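C-type lectin domain family 4 member F (Mus musculus, PDB 6JJJ) is a Kupffer cell receptor that binds galactose, fucose and glycolipids through its extracellular C-type lectin domain and could take part in endocytosis. Local coordinates at residues Asp41-Arg46 with Tyr144-Lys149. Sequence-based numbering, arbitrary orientation.
Sequences DKKPWR and YPWVCK
The methylenes of Lys-43 pass at a slant across the six-membered end of the Trp-146 indole where, in the C-type lectin fold of this extracellular domain, the loop leading into helix 45-54 meets the loop that runs into strand 147-151. Beyond CG the lysine chain is extended: CG stands 3.6 Å from Trp-146 CZ3, and CD 3.6 Å from Trp-146 CH2. In Trp-146 a chi1 of 66° puts CG between the backbone N and the carbonyl carbon, and with chi2 near 90° the benzo end comes up to the 41-43 backbone. At the edge of the indole, in the ring plane, sit Lys-43 N and Tyr-144 O, which are joined by a hydrogen bond of 2.9 Å. The bond belongs to a single antiparallel bridge, a hydrogen-bonded pair, between Lys-43 and Tyr-144. Beside this bridge, Lys-42 and Pro-145 lie side by side, pointing the same way, with Lys-42 CB 4.1 Å from Pro-145 CD; the lysine chain curls back and its NZ also ends near that ring carbon. Phe-51 and Ala-48 of helix 45-54 pack on Trp-146 as well, while Cys-148 is tied to Cys-52 of the same helix by a disulfide, so helix 45-54 is joined to strand 147-151 and the loop before it by ring packing and by a covalent bond. Ser-39 OG bonds both Asp-41 O and Trp-146 N, adding a link between the two loops through a third residue. That same Asp-41 carbonyl oxygen touches two neighbours of the other segment, lying 3.6 Å from Pro-145 CB and 3.6 Å from Trp-146 CZ3.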
loop_
_atom_site.group_PDB
_atom_site.type_symbol
_atom_site.label_atom_id
_atom_site.label_comp_id
_atom_site.label_asym_id
_atom_site.label_seq_id
_atom_site.Cartn_x
_atom_site.Cartn_y
_atom_site.Cartn_z
ATOM N N ASP A 41 -0.183 16.704 -10.519
ATOM C CA ASP A 41 -0.518 17.818 -11.394
ATOM C C ASP A 41 -0.422 19.121 -10.603
ATOM O O ASP A 41 -0.242 19.125 -9.383
ATOM C CB ASP A 41 -1.926 17.626 -11.970
ATOM C CG ASP A 41 -2.199 18.504 -13.179
ATOM O OD1 ASP A 41 -1.266 19.176 -13.669
ATOM O OD2 ASP A 41 -3.359 18.516 -13.640
ATOM N N LYS A 42 -0.536 20.239 -11.315
ATOM C CA LYS A 42 -0.530 21.565 -10.707
ATOM C C LYS A 42 -1.793 22.303 -11.122
ATOM O O LYS A 42 -2.123 22.354 -12.311
ATOM C CB LYS A 42 0.714 22.360 -11.120
ATOM C CG LYS A 42 0.805 22.645 -12.607
ATOM C CD LYS A 42 2.064 23.435 -12.955
ATOM C CE LYS A 42 3.337 22.635 -12.690
ATOM N NZ LYS A 42 3.890 22.861 -11.326
ATOM N N LYS A 43 -2.492 22.879 -10.150
ATOM C CA LYS A 43 -3.767 23.530 -10.409
ATOM C C LYS A 43 -3.905 24.723 -9.482
ATOM O O LYS A 43 -3.154 24.856 -8.503
ATOM C CB LYS A 43 -4.939 22.562 -10.206
ATOM C CG LYS A 43 -4.898 21.321 -11.088
ATOM C CD LYS A 43 -6.057 20.388 -10.772
ATOM C CE LYS A 43 -5.981 19.103 -11.588
ATOM N NZ LYS A 43 -7.116 18.188 -11.284
ATOM N N PRO A 44 -4.860 25.626 -9.760
ATOM C CA PRO A 44 -5.104 26.755 -8.849
ATOM C C PRO A 44 -5.567 26.316 -7.470
ATOM O O PRO A 44 -5.802 25.127 -7.234
ATOM C CB PRO A 44 -6.194 27.566 -9.563
ATOM C CG PRO A 44 -6.065 27.197 -11.001
ATOM C CD PRO A 44 -5.624 25.751 -11.018
ATOM N N TRP A 45 -5.717 27.275 -6.556
ATOM C CA TRP A 45 -6.043 26.936 -5.176
ATOM C C TRP A 45 -7.439 26.329 -5.061
ATOM O O TRP A 45 -7.620 25.292 -4.410
ATOM C CB TRP A 45 -5.920 28.170 -4.290
ATOM C CG TRP A 45 -5.966 27.841 -2.832
ATOM C CD1 TRP A 45 -4.902 27.597 -2.011
ATOM C CD2 TRP A 45 -7.138 27.714 -2.020
ATOM N NE1 TRP A 45 -5.342 27.328 -0.735
ATOM C CE2 TRP A 45 -6.711 27.390 -0.716
ATOM C CE3 TRP A 45 -8.509 27.837 -2.270
ATOM C CZ2 TRP A 45 -7.605 27.195 0.334
ATOM C CZ3 TRP A 45 -9.394 27.646 -1.225
ATOM C CH2 TRP A 45 -8.939 27.328 0.061
ATOM N N ARG A 46 -8.447 26.962 -5.673
ATOM C CA ARG A 46 -9.797 26.406 -5.600
ATOM C C ARG A 46 -9.870 25.056 -6.309
ATOM O O ARG A 46 -10.407 24.084 -5.767
ATOM C CB ARG A 46 -10.835 27.364 -6.195
ATOM C CG ARG A 46 -10.770 27.491 -7.705
ATOM C CD ARG A 46 -11.797 28.486 -8.242
ATOM N NE ARG A 46 -11.695 28.620 -9.693
ATOM C CZ ARG A 46 -10.962 29.538 -10.315
ATOM N NH1 ARG A 46 -10.272 30.427 -9.615
ATOM N NH2 ARG A 46 -10.921 29.571 -11.640
ATOM N N TYR A 144 -0.325 26.029 -8.580
ATOM C CA TYR A 144 0.670 25.231 -7.886
ATOM C C TYR A 144 0.127 23.831 -7.635
ATOM O O TYR A 144 -1.083 23.597 -7.724
ATOM C CB TYR A 144 1.053 25.855 -6.537
ATOM C CG TYR A 144 1.864 27.120 -6.639
ATOM C CD1 TYR A 144 3.248 27.075 -6.747
ATOM C CD2 TYR A 144 1.249 28.363 -6.616
ATOM C CE1 TYR A 144 3.992 28.231 -6.837
ATOM C CE2 TYR A 144 1.985 29.522 -6.706
ATOM C CZ TYR A 144 3.356 29.452 -6.814
ATOM O OH TYR A 144 4.089 30.613 -6.902
ATOM N N PRO A 145 0.995 22.868 -7.317
ATOM C CA PRO A 145 0.501 21.591 -6.775
ATOM C C PRO A 145 -0.020 21.791 -5.360
ATOM O O PRO A 145 -0.012 22.919 -4.856
ATOM C CB PRO A 145 1.732 20.679 -6.822
ATOM C CG PRO A 145 2.900 21.621 -6.786
ATOM C CD PRO A 145 2.461 22.892 -7.474
ATOM N N TRP A 146 -0.467 20.725 -4.703
ATOM C CA TRP A 146 -1.129 20.869 -3.414
ATOM C C TRP A 146 -0.963 19.595 -2.597
ATOM O O TRP A 146 -0.371 18.612 -3.046
ATOM C CB TRP A 146 -2.616 21.176 -3.594
ATOM C CG TRP A 146 -3.361 20.034 -4.227
ATOM C CD1 TRP A 146 -3.982 19.004 -3.584
ATOM C CD2 TRP A 146 -3.546 19.802 -5.627
ATOM N NE1 TRP A 146 -4.551 18.150 -4.497
ATOM C CE2 TRP A 146 -4.296 18.618 -5.759
ATOM C CE3 TRP A 146 -3.152 20.483 -6.784
ATOM C CZ2 TRP A 146 -4.662 18.100 -6.999
ATOM C CZ3 TRP A 146 -3.518 19.969 -8.014
ATOM C CH2 TRP A 146 -4.262 18.789 -8.113
ATOM N N VAL A 147 -1.503 19.622 -1.380
ATOM C CA VAL A 147 -1.527 18.456 -0.502
ATOM C C VAL A 147 -2.887 18.385 0.182
ATOM O O VAL A 147 -3.338 19.363 0.789
ATOM C CB VAL A 147 -0.381 18.511 0.530
ATOM C CG1 VAL A 147 -0.405 19.839 1.277
ATOM C CG2 VAL A 147 -0.464 17.336 1.485
ATOM N N CYS A 148 -3.532 17.225 0.096
ATOM C CA CYS A 148 -4.794 16.973 0.778
ATOM C C CYS A 148 -4.545 16.221 2.081
ATOM O O CYS A 148 -3.555 15.499 2.219
ATOM C CB CYS A 148 -5.748 16.149 -0.095
ATOM S SG CYS A 148 -6.050 16.752 -1.780
ATOM N N LYS A 149 -5.461 16.386 3.038
ATOM C CA LYS A 149 -5.409 15.645 4.293
ATOM C C LYS A 149 -6.751 14.973 4.555
ATOM O O LYS A 149 -7.810 15.551 4.294
ATOM C CB LYS A 149 -5.044 16.549 5.486
ATOM C CG LYS A 149 -4.975 15.802 6.817
ATOM C CD LYS A 149 -4.086 16.502 7.837
ATOM C CE LYS A 149 -4.831 17.587 8.603
ATOM N NZ LYS A 149 -3.998 18.154 9.704
#